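Local coordinates for protein putative phosphoribosyltransferase (Neisseria gonorrhoeae, PDB 5VOG) that binds the alarmone ppGpp and is probably a type I phosphoribosyltransferase, though its own reaction is not established, at residues A[37-42]-A[97-102]. Numbering follows the deposited sequence.
Sequences KYDAMI and RGKNVL
With chi1 of -59° in D39 and -61° in N100, each side chain has its CG anti to its own carbonyl carbon, and each reaches the other segment's backbone. D39 OD2 accepts a nearly straight hydrogen bond from the backbone N of N100 at 2.8 Å through its anti lone pair, while N100 O receives one from D39 N at 2.8 Å. N100 is thus held at both its N and O by one residue, and A40 N adds a weak bond to the same carbonyl. The N100 side chain extends the link to K37: ND2 donates to K37 O at 3.0 Å, the acceptor lying in the amide plane although the donor stands above the plane of the K37 carbonyl. Since OD1 is bound by T128 N, both ends of the amide are engaged and its rotation is fixed. The K99 chain crosses that of D39 at about a right angle and packs its CB 3.5 Å from D39 OD2; its ammonium group does not touch the carboxylate.

Beyond this polar end the chains become parallel strands. L102 N donates to A40 O at 2.9 Å and L102 O accepts a bond from I42 N at 2.8 Å, so L102 bridges two residues of the neighbouring strand. On the face carrying M41 and L102, L102 CB sits over one face of the Y38 ring, offset toward its rim, in a CH-pi contact, and I31 of helix 17-33 and L55 of helix 49-59 cover the leucine. On the face carrying A40 and V101, I42 CD1 meets V101 CG2 at 4.0 Å. The arrangement joins the entries of strands 40-45 and 101-105, adjacent parallel strands in the central, helix-flanked sheet characteristic of the type I phosphoribosyltransferase fold.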
# COMPACT_ATOMS: atom_id res chain seq x y z
N LYS A 37 3.52 12.90 18.29
CA LYS A 37 2.69 11.71 18.09
C LYS A 37 1.81 11.93 16.87
O LYS A 37 0.91 12.78 16.90
CB LYS A 37 1.85 11.41 19.33
CG LYS A 37 0.87 10.25 19.15
CD LYS A 37 1.60 8.91 19.09
CE LYS A 37 0.63 7.74 18.98
NZ LYS A 37 -0.02 7.69 17.64
N TYR A 38 2.06 11.18 15.81
CA TYR A 38 1.24 11.31 14.62
C TYR A 38 -0.05 10.52 14.78
O TYR A 38 -0.10 9.49 15.45
CB TYR A 38 2.02 10.87 13.38
CG TYR A 38 3.08 11.90 13.06
CD1 TYR A 38 2.77 13.03 12.32
CD2 TYR A 38 4.37 11.77 13.56
CE1 TYR A 38 3.73 14.00 12.06
CE2 TYR A 38 5.33 12.72 13.30
CZ TYR A 38 5.01 13.84 12.56
OH TYR A 38 5.98 14.79 12.32
N ASP A 39 -1.11 11.06 14.17
CA ASP A 39 -2.45 10.49 14.28
C ASP A 39 -2.83 9.65 13.08
O ASP A 39 -3.71 8.79 13.20
CB ASP A 39 -3.47 11.62 14.48
CG ASP A 39 -3.19 12.43 15.72
OD1 ASP A 39 -3.26 11.86 16.83
OD2 ASP A 39 -2.86 13.64 15.60
N ALA A 40 -2.17 9.86 11.95
CA ALA A 40 -2.44 9.10 10.73
C ALA A 40 -1.27 9.28 9.79
O ALA A 40 -0.50 10.25 9.90
CB ALA A 40 -3.74 9.57 10.06
N MET A 41 -1.13 8.34 8.86
CA MET A 41 -0.20 8.43 7.74
C MET A 41 -0.97 8.81 6.49
O MET A 41 -2.15 8.48 6.34
CB MET A 41 0.52 7.10 7.50
CG MET A 41 1.61 6.80 8.52
SD MET A 41 2.37 5.18 8.23
CE MET A 41 1.35 4.13 9.27
N ILE A 42 -0.29 9.52 5.58
CA ILE A 42 -0.78 9.72 4.22
C ILE A 42 0.28 9.13 3.31
O ILE A 42 1.35 9.72 3.10
CB ILE A 42 -1.04 11.20 3.90
CG1 ILE A 42 -2.07 11.77 4.88
CG2 ILE A 42 -1.50 11.36 2.45
CD1 ILE A 42 -2.25 13.28 4.77
N ARG A 97 -9.02 16.79 10.99
CA ARG A 97 -8.87 18.23 11.18
C ARG A 97 -8.12 18.51 12.47
O ARG A 97 -8.46 17.97 13.53
CB ARG A 97 -10.24 18.92 11.20
CG ARG A 97 -10.15 20.42 11.42
CD ARG A 97 -11.52 21.09 11.44
NE ARG A 97 -12.23 20.94 10.17
CZ ARG A 97 -12.05 21.72 9.11
NH1 ARG A 97 -11.17 22.72 9.16
NH2 ARG A 97 -12.74 21.51 8.00
N GLY A 98 -7.09 19.34 12.38
CA GLY A 98 -6.30 19.67 13.55
C GLY A 98 -5.42 18.56 14.07
O GLY A 98 -4.88 18.68 15.17
N LYS A 99 -5.24 17.49 13.30
CA LYS A 99 -4.43 16.35 13.72
C LYS A 99 -3.04 16.41 13.10
O LYS A 99 -2.75 17.24 12.23
CB LYS A 99 -5.13 15.04 13.34
CG LYS A 99 -6.48 14.83 13.99
CD LYS A 99 -6.35 14.82 15.50
CE LYS A 99 -7.67 14.54 16.19
NZ LYS A 99 -7.50 14.49 17.67
N ASN A 100 -2.18 15.51 13.56
CA ASN A 100 -0.82 15.38 13.04
C ASN A 100 -0.80 14.26 12.01
O ASN A 100 -1.20 13.13 12.31
CB ASN A 100 0.16 15.06 14.17
CG ASN A 100 0.21 16.14 15.22
OD1 ASN A 100 0.07 17.32 14.91
ND2 ASN A 100 0.40 15.74 16.47
N VAL A 101 -0.32 14.56 10.80
CA VAL A 101 -0.30 13.56 9.73
C VAL A 101 1.13 13.39 9.22
O VAL A 101 1.88 14.37 9.09
CB VAL A 101 -1.26 13.92 8.58
CG1 VAL A 101 -2.72 13.87 9.08
CG2 VAL A 101 -0.93 15.26 7.96
N LEU A 102 1.50 12.14 8.94
CA LEU A 102 2.84 11.76 8.50
C LEU A 102 2.75 11.29 7.05
O LEU A 102 2.18 10.24 6.76
CB LEU A 102 3.40 10.64 9.39
CG LEU A 102 4.82 10.19 9.05
CD1 LEU A 102 5.82 11.32 9.36
CD2 LEU A 102 5.18 8.90 9.78